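Local coordinates for protein epidermin leader peptide processing serine protease EpiP (Staphylococcus aureus subsp. aureus, PDB 3QFH) that probably acts as a subtilisin-like serine endopeptidase that cleaves the leader peptide from the precursor of the lantibiotic epidermin, at residues 179-191 / 367-379. Sequence-based numbering, arbitrary orientation.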
ATOM      1  N   THR A 179      -9.982   2.348   6.598  1.00 22.99           N
ATOM      2  CA  THR A 179     -10.224   3.299   7.676  1.00 22.57           C
ATOM      3  C   THR A 179      -9.116   3.250   8.730  1.00 23.39           C
ATOM      4  O   THR A 179      -8.717   4.280   9.270  1.00 22.70           O
ATOM      5  CB  THR A 179     -11.607   3.082   8.303  1.00 22.43           C
ATOM      6  OG1 THR A 179     -12.604   3.292   7.282  1.00 23.01           O
ATOM      7  CG2 THR A 179     -11.822   4.056   9.448  1.00 19.57           C
ATOM      8  N   MET A 180      -8.606   2.052   9.007  1.00 24.81           N
ATOM      9  CA  MET A 180      -7.547   1.876  10.003  1.00 25.43           C
ATOM     10  C   MET A 180      -6.245   2.496   9.513  1.00 24.67           C
ATOM     11  O   MET A 180      -5.509   3.122  10.272  1.00 23.71           O
ATOM     12  CB  MET A 180      -7.330   0.389  10.277  1.00 25.64           C
ATOM     13  CG  MET A 180      -8.559  -0.347  10.790  1.00 32.29           C
ATOM     14  SD  MET A 180      -8.206  -2.080  11.045  1.00 43.85           S
ATOM     15  CE  MET A 180      -9.835  -2.831  11.111  1.00 42.13           C
ATOM     16  N   VAL A 181      -5.975   2.309   8.224  1.00 24.24           N
ATOM     17  CA  VAL A 181      -4.790   2.836   7.609  1.00 23.74           C
ATOM     18  C   VAL A 181      -4.845   4.357   7.580  1.00 23.24           C
ATOM     19  O   VAL A 181      -3.869   5.015   7.897  1.00 23.40           O
ATOM     20  CB  VAL A 181      -4.583   2.249   6.169  1.00 24.30           C
ATOM     21  CG1 VAL A 181      -3.522   3.032   5.413  1.00 23.49           C
ATOM     22  CG2 VAL A 181      -4.206   0.745   6.241  1.00 23.69           C
ATOM     23  N   SER A 182      -5.983   4.912   7.199  1.00 23.65           N
ATOM     24  CA  SER A 182      -6.138   6.364   7.104  1.00 23.13           C
ATOM     25  C   SER A 182      -5.908   7.067   8.419  1.00 24.01           C
ATOM     26  O   SER A 182      -5.418   8.208   8.451  1.00 24.67           O
ATOM     27  CB  SER A 182      -7.526   6.699   6.589  1.00 23.92           C
ATOM     28  OG  SER A 182      -7.716   6.097   5.330  1.00 25.15           O
ATOM     29  N   GLY A 183      -6.290   6.411   9.507  1.00 22.72           N
ATOM     30  CA  GLY A 183      -6.076   6.975  10.828  1.00 24.23           C
ATOM     31  C   GLY A 183      -4.604   7.147  11.156  1.00 23.95           C
ATOM     32  O   GLY A 183      -4.215   8.151  11.790  1.00 24.34           O
ATOM     33  N   GLN A 184      -3.772   6.203  10.702  1.00 23.20           N
ATOM     34  CA  GLN A 184      -2.339   6.260  10.965  1.00 24.95           C
ATOM     35  C   GLN A 184      -1.648   7.424  10.254  1.00 25.40           C
ATOM     36  O   GLN A 184      -0.687   7.974  10.775  1.00 24.45           O
ATOM     37  CB  GLN A 184      -1.650   4.942  10.618  1.00 25.73           C
ATOM     38  CG  GLN A 184      -2.085   3.759  11.542  1.00 26.76           C
ATOM     39  CD  GLN A 184      -1.785   4.032  13.011  1.00 26.41           C
ATOM     40  OE1 GLN A 184      -0.648   3.954  13.447  1.00 36.22           O
ATOM     41  NE2 GLN A 184      -2.810   4.337  13.768  1.00 26.41           N
ATOM     42  N   THR A 185      -2.152   7.816   9.093  1.00 26.34           N
ATOM     43  CA  THR A 185      -1.557   8.924   8.368  1.00 27.91           C
ATOM     44  C   THR A 185      -2.188  10.251   8.741  1.00 28.51           C
ATOM     45  O   THR A 185      -1.493  11.248   8.881  1.00 31.78           O
ATOM     46  CB  THR A 185      -1.741   8.814   6.810  1.00 27.89           C
ATOM     47  OG1 THR A 185      -3.130   8.751   6.479  1.00 30.05           O
ATOM     48  CG2 THR A 185      -1.051   7.624   6.228  1.00 29.16           C
ATOM     49  N   SER A 186      -3.498  10.260   8.943  1.00 28.64           N
ATOM     50  CA  SER A 186      -4.220  11.518   9.003  1.00 29.17           C
ATOM     51  C   SER A 186      -5.190  11.825  10.155  1.00 29.00           C
ATOM     52  O   SER A 186      -5.864  12.860  10.115  1.00 30.19           O
ATOM     53  CB  SER A 186      -5.025  11.593   7.697  1.00 30.79           C
ATOM     54  OG  SER A 186      -4.209  11.316   6.553  1.00 33.58           O
ATOM     55  N   ALA A 187      -5.311  10.952  11.148  1.00 27.71           N
ATOM     56  CA  ALA A 187      -6.244  11.220  12.244  1.00 27.38           C
ATOM     57  C   ALA A 187      -5.874  12.534  12.918  1.00 27.34           C
ATOM     58  O   ALA A 187      -4.709  12.791  13.189  1.00 27.08           O
ATOM     59  CB  ALA A 187      -6.238  10.080  13.278  1.00 26.55           C
ATOM     60  N   ASN A 188      -6.869  13.377  13.156  1.00 26.66           N
ATOM     61  CA  ASN A 188      -6.657  14.587  13.904  1.00 27.13           C
ATOM     62  C   ASN A 188      -7.923  14.887  14.727  1.00 27.23           C
ATOM     63  O   ASN A 188      -8.750  15.675  14.328  1.00 27.26           O
ATOM     64  CB  ASN A 188      -6.270  15.743  12.988  1.00 27.73           C
ATOM     65  CG  ASN A 188      -5.815  16.982  13.769  1.00 28.93           C
ATOM     66  OD1 ASN A 188      -5.690  16.948  14.978  1.00 31.74           O
ATOM     67  ND2 ASN A 188      -5.574  18.061  13.068  1.00 35.29           N
ATOM     68  N   GLY A 189      -8.075  14.175  15.836  1.00 27.71           N
ATOM     69  CA  GLY A 189      -9.217  14.326  16.762  1.00 28.85           C
ATOM     70  C   GLY A 189      -8.816  13.716  18.102  1.00 29.47           C
ATOM     71  O   GLY A 189      -7.874  14.194  18.724  1.00 28.28           O
ATOM     72  N   LYS A 190      -9.499  12.646  18.531  1.00 28.66           N
ATOM     73  CA  LYS A 190      -9.138  11.966  19.771  1.00 28.90           C
ATOM     74  C   LYS A 190      -7.837  11.227  19.505  1.00 27.33           C
ATOM     75  O   LYS A 190      -6.919  11.273  20.317  1.00 27.66           O
ATOM     76  CB  LYS A 190     -10.256  11.037  20.243  1.00 30.71           C
ATOM     77  CG  LYS A 190     -11.537  11.815  20.600  1.00 34.48           C
ATOM     78  CD  LYS A 190     -12.761  10.936  20.846  1.00 38.24           C
ATOM     79  CE  LYS A 190     -12.744  10.278  22.214  1.00 42.30           C
ATOM     80  NZ  LYS A 190     -11.693   9.259  22.344  1.00 46.43           N
ATOM     81  N   LEU A 191      -7.759  10.583  18.342  1.00 26.45           N
ATOM     82  CA  LEU A 191      -6.548   9.917  17.893  1.00 27.03           C
ATOM     83  C   LEU A 191      -5.765  10.895  16.977  1.00 26.22           C
ATOM     84  O   LEU A 191      -6.373  11.702  16.257  1.00 26.30           O
ATOM     85  CB  LEU A 191      -6.915   8.688  17.078  1.00 27.43           C
ATOM     86  CG  LEU A 191      -5.829   7.648  16.923  1.00 31.13           C
ATOM     87  CD1 LEU A 191      -5.877   6.767  18.185  1.00 32.66           C
ATOM     88  CD2 LEU A 191      -6.040   6.792  15.671  1.00 35.79           C
ATOM     89  N   ILE A 367      -1.787  -1.777  17.865  1.00 28.76           N
ATOM     90  CA  ILE A 367      -1.909  -0.400  17.447  1.00 28.77           C
ATOM     91  C   ILE A 367      -3.354   0.104  17.529  1.00 26.42           C
ATOM     92  O   ILE A 367      -4.257  -0.453  16.901  1.00 23.49           O
ATOM     93  CB  ILE A 367      -1.490  -0.266  15.968  1.00 28.26           C
ATOM     94  CG1 ILE A 367      -0.094  -0.897  15.706  1.00 30.13           C
ATOM     95  CG2 ILE A 367      -1.582   1.192  15.516  1.00 29.04           C
ATOM     96  CD1 ILE A 367       1.054  -0.236  16.376  1.00 23.07           C
ATOM     97  N   LEU A 368      -3.546   1.188  18.265  1.00 24.17           N
ATOM     98  CA  LEU A 368      -4.838   1.792  18.401  1.00 23.73           C
ATOM     99  C   LEU A 368      -5.062   2.650  17.163  1.00 23.34           C
ATOM    100  O   LEU A 368      -4.240   3.500  16.839  1.00 21.62           O
ATOM    101  CB  LEU A 368      -4.878   2.637  19.686  1.00 24.91           C
ATOM    102  CG  LEU A 368      -6.160   3.430  19.969  1.00 27.01           C
ATOM    103  CD1 LEU A 368      -7.402   2.529  20.053  1.00 27.23           C
ATOM    104  CD2 LEU A 368      -5.988   4.220  21.237  1.00 29.89           C
ATOM    105  N   THR A 369      -6.141   2.403  16.431  1.00 24.21           N
ATOM    106  CA  THR A 369      -6.408   3.225  15.256  1.00 23.71           C
ATOM    107  C   THR A 369      -7.895   3.439  15.087  1.00 23.91           C
ATOM    108  O   THR A 369      -8.704   2.874  15.833  1.00 23.06           O
ATOM    109  CB  THR A 369      -5.764   2.604  13.966  1.00 25.43           C
ATOM    110  OG1 THR A 369      -5.756   3.573  12.900  1.00 24.35           O
ATOM    111  CG2 THR A 369      -6.465   1.320  13.537  1.00 25.07           C
ATOM    112  N   THR A 370      -8.239   4.288  14.124  1.00 23.47           N
ATOM    113  CA  THR A 370      -9.611   4.578  13.783  1.00 23.85           C
ATOM    114  C   THR A 370     -10.288   3.379  13.129  1.00 24.50           C
ATOM    115  O   THR A 370      -9.712   2.734  12.237  1.00 25.17           O
ATOM    116  CB  THR A 370      -9.675   5.750  12.781  1.00 24.97           C
ATOM    117  OG1 THR A 370      -8.795   5.475  11.678  1.00 22.30           O
ATOM    118  CG2 THR A 370      -9.258   7.033  13.451  1.00 23.08           C
ATOM    119  N   ALA A 371     -11.521   3.116  13.557  1.00 24.54           N
ATOM    120  CA  ALA A 371     -12.318   2.012  13.052  1.00 24.56           C
ATOM    121  C   ALA A 371     -13.480   2.482  12.176  1.00 24.11           C
ATOM    122  O   ALA A 371     -13.942   3.638  12.235  1.00 23.53           O
ATOM    123  CB  ALA A 371     -12.816   1.133  14.221  1.00 25.32           C
ATOM    124  N   ASN A 372     -13.972   1.551  11.384  1.00 24.13           N
ATOM    125  CA  ASN A 372     -15.043   1.804  10.445  1.00 25.11           C
ATOM    126  C   ASN A 372     -16.456   1.902  11.085  1.00 26.20           C
ATOM    127  O   ASN A 372     -17.469   1.900  10.372  1.00 27.60           O
ATOM    128  CB  ASN A 372     -14.964   0.725   9.358  1.00 25.46           C
ATOM    129  CG  ASN A 372     -15.771   1.048   8.165  1.00 30.49           C
ATOM    130  OD1 ASN A 372     -15.892   2.230   7.780  1.00 34.64           O
ATOM    131  ND2 ASN A 372     -16.339   0.008   7.532  1.00 30.61           N
ATOM    132  N   ASN A 373     -16.511   1.970  12.423  1.00 25.05           N
ATOM    133  CA  ASN A 373     -17.731   2.173  13.157  1.00 25.43           C
ATOM    134  C   ASN A 373     -17.757   3.580  13.772  1.00 26.22           C
ATOM    135  O   ASN A 373     -18.613   3.889  14.587  1.00 27.18           O
ATOM    136  CB  ASN A 373     -17.908   1.103  14.256  1.00 26.19           C
ATOM    137  CG  ASN A 373     -16.798   1.136  15.274  1.00 26.74           C
ATOM    138  OD1 ASN A 373     -15.945   2.027  15.239  1.00 26.96           O
ATOM    139  ND2 ASN A 373     -16.806   0.182  16.201  1.00 28.36           N
ATOM    140  N   GLY A 374     -16.792   4.419  13.401  1.00 27.48           N
ATOM    141  CA  GLY A 374     -16.700   5.791  13.910  1.00 27.22           C
ATOM    142  C   GLY A 374     -15.953   5.889  15.227  1.00 27.06           C
ATOM    143  O   GLY A 374     -15.774   6.988  15.774  1.00 28.40           O
ATOM    144  N   ARG A 375     -15.505   4.742  15.727  1.00 26.54           N
ATOM    145  CA  ARG A 375     -14.783   4.661  16.968  1.00 25.92           C
ATOM    146  C   ARG A 375     -13.354   4.141  16.724  1.00 26.44           C
ATOM    147  O   ARG A 375     -12.706   4.539  15.745  1.00 26.10           O
ATOM    148  CB  ARG A 375     -15.577   3.831  18.015  1.00 26.25           C
ATOM    149  CG  ARG A 375     -16.991   4.374  18.229  1.00 27.20           C
ATOM    150  CD  ARG A 375     -17.768   3.723  19.405  1.00 30.55           C
ATOM    151  NE  ARG A 375     -17.946   2.284  19.268  1.00 29.57           N
ATOM    152  CZ  ARG A 375     -18.858   1.694  18.501  1.00 32.67           C
ATOM    153  NH1 ARG A 375     -19.696   2.403  17.762  1.00 35.08           N
ATOM    154  NH2 ARG A 375     -18.935   0.375  18.474  1.00 33.84           N
ATOM    155  N   TYR A 376     -12.860   3.277  17.609  1.00 26.92           N
ATOM    156  CA  TYR A 376     -11.475   2.827  17.551  1.00 26.68           C
ATOM    157  C   TYR A 376     -11.348   1.312  17.664  1.00 26.36           C
ATOM    158  O   TYR A 376     -12.264   0.634  18.095  1.00 27.70           O
ATOM    159  CB  TYR A 376     -10.663   3.561  18.645  1.00 27.14           C
ATOM    160  CG  TYR A 376     -10.908   5.044  18.510  1.00 28.76           C
ATOM    161  CD1 TYR A 376     -10.215   5.781  17.572  1.00 25.09           C
ATOM    162  CD2 TYR A 376     -11.930   5.677  19.239  1.00 31.18           C
ATOM    163  CE1 TYR A 376     -10.485   7.112  17.385  1.00 29.88           C
ATOM    164  CE2 TYR A 376     -12.218   7.018  19.055  1.00 31.96           C
ATOM    165  CZ  TYR A 376     -11.481   7.735  18.132  1.00 30.21           C
ATOM    166  OH  TYR A 376     -11.740   9.068  17.920  1.00 31.30           O
ATOM    167  N   ILE A 377     -10.201   0.806  17.233  1.00 26.38           N
ATOM    168  CA  ILE A 377      -9.921  -0.609  17.265  1.00 25.88           C
ATOM    169  C   ILE A 377      -8.414  -0.823  17.416  1.00 25.21           C
ATOM    170  O   ILE A 377      -7.608   0.012  16.991  1.00 24.28           O
ATOM    171  CB  ILE A 377     -10.440  -1.285  15.951  1.00 25.62           C
ATOM    172  CG1 ILE A 377     -10.295  -2.812  16.004  1.00 29.98           C
ATOM    173  CG2 ILE A 377      -9.696  -0.763  14.754  1.00 21.93           C
ATOM    174  CD1 ILE A 377     -10.894  -3.542  14.755  1.00 32.16           C
ATOM    175  N   TYR A 378      -8.049  -1.944  18.028  1.00 26.71           N
ATOM    176  CA  TYR A 378      -6.646  -2.369  18.197  1.00 26.79           C
ATOM    177  C   TYR A 378      -6.319  -3.428  17.127  1.00 26.76           C
ATOM    178  O   TYR A 378      -7.004  -4.452  17.037  1.00 24.71           O
ATOM    179  CB  TYR A 378      -6.411  -2.965  19.596  1.00 28.10           C
ATOM    180  CG  TYR A 378      -6.204  -1.920  20.671  1.00 28.39           C
ATOM    181  CD1 TYR A 378      -4.946  -1.363  20.865  1.00 31.32           C
ATOM    182  CD2 TYR A 378      -7.253  -1.481  21.484  1.00 30.25           C
ATOM    183  CE1 TYR A 378      -4.722  -0.392  21.822  1.00 33.16           C
ATOM    184  CE2 TYR A 378      -7.030  -0.489  22.465  1.00 32.41           C
ATOM    185  CZ  TYR A 378      -5.759   0.040  22.614  1.00 28.48           C
ATOM    186  OH  TYR A 378      -5.476   0.994  23.535  1.00 36.82           O
ATOM    187  N   GLN A 379      -5.306  -3.159  16.298  1.00 25.53           N
ATOM    188  CA  GLN A 379      -4.882  -4.094  15.256  1.00 26.09           C
ATOM    189  C   GLN A 379      -3.360  -4.151  15.184  1.00 26.08           C
ATOM    190  O   GLN A 379      -2.663  -3.441  15.909  1.00 24.83           O
ATOM    191  CB  GLN A 379      -5.448  -3.672  13.905  1.00 27.49           C
ATOM    192  CG  GLN A 379      -6.955  -3.813  13.801  1.00 33.28           C
ATOM    193  CD  GLN A 379      -7.375  -5.213  13.472  1.00 37.23           C
ATOM    194  OE1 GLN A 379      -7.256  -5.644  12.330  1.00 48.00           O
ATOM    195  NE2 GLN A 379      -7.893  -5.927  14.455  1.00 38.43           N
TER
HETATM  196  O   HOH W   1      -1.825   4.914  16.833  1.00 26.57           O
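Thr-179 O takes two hydrogen bonds, one from the hydroxyl of Thr-370 and one from Gly-183 N further along the helix, and the donors come from opposite faces of the carbonyl plane. The Thr-370 OG1 bond, 2.7 Å to Thr-179 O, arrives well above that plane. With OG1 set between its own backbone N and carbonyl carbon (chi1 51°), Thr-370 points its hydroxyl at the helix while CG2 turns to Leu-191.

Thr-369, the residue before, bonds the next helix carbonyl: its OG1 gives its proton to Met-180 O at 2.7 Å, this time in the carbonyl plane and on a lone pair. The same OG1 accepts from Gln-184 NE2 (3.2 Å, 153° at the hydrogen), whose amide also reaches a water shared with Leu-368 O and, through OE1, Lys-388. Gly-183 brings its CA to 3.2 Å from Thr-370 OG1, so the helix backbone itself lies close against the threonine hydroxyl.

Met-180 lies across the hairpin. Its CB presses tightly on Thr-369 CG2 at 3.5 Å, and the extended chain beyond carries SD over to Gln-379 CG and CE to Ile-377 CD1. Past the helix end, Leu-191 sets CD1 against Leu-368 and CD2 against the Thr-369 backbone, and its CB meets the Tyr-376 ring at CE1, 3.9 Å away. Lys-190 crosses that tyrosine at about a right angle, CB near OH; the phenol itself is hydrogen-bonded to Asp-139, which also holds the backbone N of Lys-190 and of Leu-191.

Strand 367-370 of a two-stranded antiparallel hairpin thus crosses helix segment 179-186 at 100°. The helix begins at His-177, the likely histidine of a subtilisin-type Ser-His-Asp triad with Asp-130 and Ser-383, in this subtilase fold.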